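Local coordinates for protein hdh assembly factor Kustc1130 (Kuenenia stuttgartiensis, PDB 6HIF) that probably assists the assembly of hydrazine dehydrogenase, a multiheme enzyme of anammox bacteria, as a small all-beta protein with a predicted membrane-spanning N-terminal segment, at residues Y[43-55]-Y[66-79]. Residues are numbered along the deposited sequence; the frame is centred on the assembly and turned at random.
Sequences PIVGAEIKVGDEE and FELRPGTYAISVHE. With SO4 (sulfate ion), chain B.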
loop_
_atom_site.group_PDB
_atom_site.type_symbol
_atom_site.label_atom_id
_atom_site.label_comp_id
_atom_site.label_asym_id
_atom_site.label_seq_id
_atom_site.Cartn_x
_atom_site.Cartn_y
_atom_site.Cartn_z
ATOM N N PRO Y 43 -5.558 -35.481 -74.532
ATOM C CA PRO Y 43 -6.514 -36.170 -73.662
ATOM C C PRO Y 43 -7.804 -36.548 -74.388
ATOM O O PRO Y 43 -8.311 -35.776 -75.199
ATOM C CB PRO Y 43 -6.815 -35.141 -72.561
ATOM C CG PRO Y 43 -6.499 -33.804 -73.185
ATOM C CD PRO Y 43 -5.355 -34.077 -74.137
ATOM N N ILE Y 44 -8.320 -37.748 -74.086
ATOM C CA ILE Y 44 -9.571 -38.220 -74.660
ATOM C C ILE Y 44 -10.718 -37.781 -73.755
ATOM O O ILE Y 44 -10.741 -38.122 -72.573
ATOM C CB ILE Y 44 -9.558 -39.749 -74.869
ATOM C CG1 ILE Y 44 -8.313 -40.222 -75.625
ATOM C CG2 ILE Y 44 -10.834 -40.199 -75.562
ATOM C CD1 ILE Y 44 -8.163 -41.722 -75.694
ATOM N N VAL Y 45 -11.661 -37.027 -74.332
ATOM C CA VAL Y 45 -12.818 -36.524 -73.609
ATOM C C VAL Y 45 -14.001 -37.457 -73.856
ATOM O O VAL Y 45 -14.315 -37.778 -75.003
ATOM C CB VAL Y 45 -13.155 -35.076 -74.018
ATOM C CG1 VAL Y 45 -14.379 -34.543 -73.285
ATOM C CG2 VAL Y 45 -11.963 -34.141 -73.838
ATOM N N GLY Y 46 -14.642 -37.887 -72.763
ATOM C CA GLY Y 46 -15.852 -38.692 -72.836
ATOM C C GLY Y 46 -15.559 -40.186 -72.948
ATOM O O GLY Y 46 -16.452 -40.967 -73.273
ATOM N N ALA Y 47 -14.306 -40.571 -72.684
ATOM C CA ALA Y 47 -13.940 -41.976 -72.581
ATOM C C ALA Y 47 -14.390 -42.518 -71.228
ATOM O O ALA Y 47 -14.395 -41.789 -70.236
ATOM C CB ALA Y 47 -12.452 -42.147 -72.767
ATOM N N GLU Y 48 -14.769 -43.800 -71.202
ATOM C CA GLU Y 48 -15.195 -44.429 -69.961
ATOM C C GLU Y 48 -14.101 -45.367 -69.456
ATOM O O GLU Y 48 -13.620 -46.230 -70.189
ATOM C CB GLU Y 48 -16.575 -45.083 -70.097
ATOM C CG GLU Y 48 -16.694 -46.034 -71.276
ATOM C CD GLU Y 48 -17.999 -46.810 -71.342
ATOM O OE1 GLU Y 48 -18.719 -46.664 -72.351
ATOM O OE2 GLU Y 48 -18.288 -47.564 -70.386
ATOM N N ILE Y 49 -13.720 -45.164 -68.190
ATOM C CA ILE Y 49 -12.692 -45.956 -67.540
ATOM C C ILE Y 49 -13.356 -46.854 -66.497
ATOM O O ILE Y 49 -14.072 -46.375 -65.618
ATOM C CB ILE Y 49 -11.604 -45.051 -66.923
ATOM C CG1 ILE Y 49 -11.026 -44.072 -67.951
ATOM C CG2 ILE Y 49 -10.515 -45.888 -66.263
ATOM C CD1 ILE Y 49 -10.069 -43.058 -67.375
ATOM N N LYS Y 50 -13.107 -48.162 -66.625
ATOM C CA LYS Y 50 -13.574 -49.155 -65.671
ATOM C C LYS Y 50 -12.387 -49.660 -64.854
ATOM O O LYS Y 50 -11.427 -50.197 -65.406
ATOM C CB LYS Y 50 -14.235 -50.328 -66.405
ATOM C CG LYS Y 50 -15.755 -50.307 -66.480
ATOM C CD LYS Y 50 -16.317 -51.520 -67.192
ATOM C CE LYS Y 50 -17.675 -51.939 -66.670
ATOM N NZ LYS Y 50 -18.278 -53.015 -67.492
ATOM N N VAL Y 51 -12.459 -49.464 -63.533
ATOM C CA VAL Y 51 -11.511 -50.067 -62.609
ATOM C C VAL Y 51 -12.306 -50.802 -61.532
ATOM O O VAL Y 51 -13.025 -50.177 -60.754
ATOM C CB VAL Y 51 -10.550 -49.031 -61.991
ATOM C CG1 VAL Y 51 -9.537 -49.700 -61.075
ATOM C CG2 VAL Y 51 -9.837 -48.203 -63.049
ATOM N N GLY Y 52 -12.160 -52.133 -61.501
ATOM C CA GLY Y 52 -12.995 -52.972 -60.657
ATOM C C GLY Y 52 -14.474 -52.768 -60.974
ATOM O O GLY Y 52 -14.889 -52.922 -62.120
ATOM N N ASP Y 53 -15.248 -52.386 -59.951
ATOM C CA ASP Y 53 -16.678 -52.165 -60.093
ATOM C C ASP Y 53 -16.958 -50.701 -60.424
ATOM O O ASP Y 53 -18.084 -50.347 -60.773
ATOM C CB ASP Y 53 -17.443 -52.605 -58.840
ATOM C CG ASP Y 53 -17.536 -54.112 -58.669
ATOM O OD1 ASP Y 53 -17.463 -54.831 -59.689
ATOM O OD2 ASP Y 53 -17.682 -54.555 -57.513
ATOM N N GLU Y 54 -15.926 -49.858 -60.312
ATOM C CA GLU Y 54 -16.096 -48.422 -60.457
ATOM C C GLU Y 54 -16.004 -48.011 -61.924
ATOM O O GLU Y 54 -15.251 -48.594 -62.703
ATOM C CB GLU Y 54 -15.111 -47.672 -59.560
ATOM C CG GLU Y 54 -15.764 -47.100 -58.318
ATOM C CD GLU Y 54 -15.020 -47.400 -57.031
ATOM O OE1 GLU Y 54 -15.065 -48.564 -56.587
ATOM O OE2 GLU Y 54 -14.389 -46.474 -56.482
ATOM N N GLU Y 55 -16.797 -46.992 -62.273
ATOM C CA GLU Y 55 -16.830 -46.421 -63.609
ATOM C C GLU Y 55 -16.680 -44.907 -63.514
ATOM O O GLU Y 55 -17.200 -44.276 -62.596
ATOM C CB GLU Y 55 -18.153 -46.751 -64.302
ATOM C CG GLU Y 55 -18.240 -48.181 -64.799
ATOM C CD GLU Y 55 -19.620 -48.610 -65.265
ATOM O OE1 GLU Y 55 -20.567 -47.803 -65.143
ATOM O OE2 GLU Y 55 -19.748 -49.754 -65.747
ATOM N N PHE Y 66 -9.535 -42.724 -58.843
ATOM C CA PHE Y 66 -10.268 -43.759 -58.137
ATOM C C PHE Y 66 -9.655 -43.981 -56.758
ATOM O O PHE Y 66 -8.434 -44.068 -56.627
ATOM C CB PHE Y 66 -10.239 -45.066 -58.931
ATOM C CG PHE Y 66 -10.817 -44.965 -60.317
ATOM C CD1 PHE Y 66 -12.180 -45.115 -60.529
ATOM C CD2 PHE Y 66 -10.002 -44.718 -61.409
ATOM C CE1 PHE Y 66 -12.714 -45.017 -61.805
ATOM C CE2 PHE Y 66 -10.536 -44.619 -62.685
ATOM C CZ PHE Y 66 -11.890 -44.770 -62.880
ATOM N N GLU Y 67 -10.524 -44.070 -55.744
ATOM C CA GLU Y 67 -10.125 -44.455 -54.400
ATOM C C GLU Y 67 -10.562 -45.900 -54.166
ATOM O O GLU Y 67 -11.756 -46.185 -54.137
ATOM C CB GLU Y 67 -10.732 -43.492 -53.378
ATOM C CG GLU Y 67 -9.990 -43.465 -52.056
ATOM C CD GLU Y 67 -10.748 -42.796 -50.919
ATOM O OE1 GLU Y 67 -11.877 -43.239 -50.610
ATOM O OE2 GLU Y 67 -10.208 -41.833 -50.341
ATOM N N LEU Y 68 -9.584 -46.803 -54.020
ATOM C CA LEU Y 68 -9.845 -48.235 -54.025
ATOM C C LEU Y 68 -9.239 -48.892 -52.788
ATOM O O LEU Y 68 -8.195 -48.464 -52.303
ATOM C CB LEU Y 68 -9.226 -48.843 -55.286
ATOM C CG LEU Y 68 -9.688 -48.257 -56.618
ATOM C CD1 LEU Y 68 -8.686 -48.587 -57.713
ATOM C CD2 LEU Y 68 -11.077 -48.756 -56.990
ATOM N N ARG Y 69 -9.902 -49.955 -52.309
ATOM C CA ARG Y 69 -9.371 -50.813 -51.262
ATOM C C ARG Y 69 -8.242 -51.662 -51.842
ATOM O O ARG Y 69 -8.235 -51.938 -53.039
ATOM C CB ARG Y 69 -10.477 -51.703 -50.684
ATOM C CG ARG Y 69 -11.467 -50.970 -49.790
ATOM C CD ARG Y 69 -12.436 -51.898 -49.075
ATOM N NE ARG Y 69 -13.227 -52.722 -49.984
ATOM C CZ ARG Y 69 -14.392 -52.366 -50.523
ATOM N NH1 ARG Y 69 -14.927 -51.189 -50.239
ATOM N NH2 ARG Y 69 -15.016 -53.187 -51.348
ATOM N N PRO Y 70 -7.248 -52.093 -51.030
ATOM C CA PRO Y 70 -6.165 -52.947 -51.522
ATOM C C PRO Y 70 -6.684 -54.153 -52.300
ATOM O O PRO Y 70 -7.727 -54.707 -51.964
ATOM C CB PRO Y 70 -5.484 -53.419 -50.228
ATOM C CG PRO Y 70 -5.722 -52.288 -49.251
ATOM C CD PRO Y 70 -7.099 -51.762 -49.602
ATOM N N GLY Y 71 -5.944 -54.539 -53.346
ATOM C CA GLY Y 71 -6.287 -55.690 -54.165
ATOM C C GLY Y 71 -5.822 -55.523 -55.609
ATOM O O GLY Y 71 -5.278 -54.484 -55.970
ATOM N N THR Y 72 -6.044 -56.561 -56.422
ATOM C CA THR Y 72 -5.705 -56.543 -57.836
ATOM C C THR Y 72 -6.935 -56.134 -58.645
ATOM O O THR Y 72 -8.031 -56.636 -58.410
ATOM C CB THR Y 72 -5.115 -57.890 -58.270
ATOM O OG1 THR Y 72 -4.024 -58.178 -57.395
ATOM C CG2 THR Y 72 -4.632 -57.897 -59.705
ATOM N N TYR Y 73 -6.736 -55.214 -59.595
ATOM C CA TYR Y 73 -7.817 -54.640 -60.379
ATOM C C TYR Y 73 -7.464 -54.700 -61.862
ATOM O O TYR Y 73 -6.292 -54.779 -62.224
ATOM C CB TYR Y 73 -8.058 -53.184 -59.974
ATOM C CG TYR Y 73 -8.625 -52.986 -58.592
ATOM C CD1 TYR Y 73 -7.803 -52.935 -57.475
ATOM C CD2 TYR Y 73 -9.989 -52.837 -58.399
ATOM C CE1 TYR Y 73 -8.323 -52.754 -56.203
ATOM C CE2 TYR Y 73 -10.525 -52.647 -57.134
ATOM C CZ TYR Y 73 -9.689 -52.605 -56.032
ATOM O OH TYR Y 73 -10.212 -52.419 -54.786
ATOM N N ALA Y 74 -8.499 -54.654 -62.709
ATOM C CA ALA Y 74 -8.328 -54.549 -64.149
ATOM C C ALA Y 74 -8.831 -53.185 -64.624
ATOM O O ALA Y 74 -10.007 -52.855 -64.464
ATOM C CB ALA Y 74 -9.037 -55.689 -64.839
ATOM N N ILE Y 75 -7.911 -52.387 -65.181
ATOM C CA ILE Y 75 -8.245 -51.094 -65.758
ATOM C C ILE Y 75 -8.574 -51.311 -67.232
ATOM O O ILE Y 75 -7.822 -51.971 -67.949
ATOM C CB ILE Y 75 -7.099 -50.076 -65.575
ATOM C CG1 ILE Y 75 -6.617 -49.998 -64.125
ATOM C CG2 ILE Y 75 -7.494 -48.704 -66.104
ATOM C CD1 ILE Y 75 -5.250 -49.370 -63.968
ATOM N N SER Y 76 -9.712 -50.757 -67.663
ATOM C CA SER Y 76 -10.095 -50.780 -69.064
ATOM C C SER Y 76 -10.614 -49.407 -69.479
ATOM O O SER Y 76 -11.498 -48.848 -68.830
ATOM C CB SER Y 76 -11.096 -51.871 -69.343
ATOM O OG SER Y 76 -12.287 -51.666 -68.602
ATOM N N VAL Y 77 -10.034 -48.878 -70.562
ATOM C CA VAL Y 77 -10.431 -47.594 -71.113
ATOM C C VAL Y 77 -11.104 -47.836 -72.463
ATOM O O VAL Y 77 -10.487 -48.376 -73.379
ATOM C CB VAL Y 77 -9.229 -46.633 -71.229
ATOM C CG1 VAL Y 77 -9.641 -45.268 -71.762
ATOM C CG2 VAL Y 77 -8.494 -46.482 -69.906
ATOM N N HIS Y 78 -12.380 -47.440 -72.556
ATOM C CA HIS Y 78 -13.171 -47.577 -73.768
ATOM C C HIS Y 78 -13.612 -46.194 -74.239
ATOM O O HIS Y 78 -13.934 -45.333 -73.421
ATOM C CB HIS Y 78 -14.374 -48.499 -73.510
ATOM C CG HIS Y 78 -14.058 -49.957 -73.559
ATOM N ND1 HIS Y 78 -14.819 -50.853 -74.285
ATOM C CD2 HIS Y 78 -13.071 -50.682 -72.988
ATOM C CE1 HIS Y 78 -14.316 -52.065 -74.157
ATOM N NE2 HIS Y 78 -13.242 -51.988 -73.367
ATOM N N GLU Y 79 -13.617 -45.996 -75.565
ATOM C CA GLU Y 79 -14.060 -44.750 -76.177
ATOM C C GLU Y 79 -14.863 -45.059 -77.441
ATOM O O GLU Y 79 -14.589 -46.047 -78.123
ATOM C CB GLU Y 79 -12.879 -43.786 -76.345
ATOM C CG GLU Y 79 -12.850 -43.024 -77.657
ATOM C CD GLU Y 79 -12.091 -43.737 -78.760
ATOM O OE1 GLU Y 79 -11.246 -44.590 -78.438
ATOM O OE2 GLU Y 79 -12.346 -43.441 -79.938
HETATM S S SO4 B . -14.115 -54.404 -70.626
HETATM O O1 SO4 B . -14.593 -53.256 -69.822
HETATM O O2 SO4 B . -12.740 -54.151 -71.106
HETATM O O3 SO4 B . -14.118 -55.624 -69.787
HETATM O O4 SO4 B . -15.007 -54.589 -71.795
#
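Two sheets packed face to face, as in a beta-sandwich, meet here: strand 48-51 pairs antiparallel with strand 71-79, while Val51 and Ile49 reach Phe66, near the end of strand 63-68 in the facing sheet. Four backbone hydrogen bonds join Glu48 to His78 and Lys50 to Ser76, the straightest running from His78 N to Glu48 O (2.9 Å). Between them Ile49 and Val77 form a non-hydrogen-bonded pair whose side chains run alongside each other into the core, Ile49 CG1 against Val77 CG2.

Phe66 illustrates how one ring can bridge two layers. With CG anti to the carbonyl carbon (chi1 -59°), the ring is carried toward strand 48-51, where Val51 CG2 sits over one face, nearer the ring's margin than its middle, in a CH-pi contact 3.9 Å from the centroid. Ile49 CG2 approaches obliquely, 3.8 Å from Phe66 CE2. Replacing Phe66 with an alanine would probably leave the methyls of Val51 and Ile49 without their aromatic partner and open a gap between the sheets. The other branch of Val51, CG1, meets Leu68 CD1 at 3.6 Å, and Leu68 CD1 in turn lies above the centre of the Tyr73 ring. Tyr73 OH donates to Arg69 O (2.7 Å), four residues back, a tyrosine corner in the Leu-Arg-Pro-Gly-Thr-Tyr run; Gly52 CA lies at the ring edge.

Lys50, Ser76 and His78 project to the other side of this sheet. Ser76 OG donates a hydrogen bond to sulfate O1 (3.1 Å); His78 NE2 reaches O2 only weakly, and His86 also binds this ion, probably a crystallisation additive rather than a native ligand.

A type II' turn from Val51 to Glu54 leads strand 48-51 into strand 54-57, its neighbour on one edge; strand 71-79 is flanked by strand 83-91, and Leu33 of strand 31-39 packs against Val51 and Ile75 from the facing sheet.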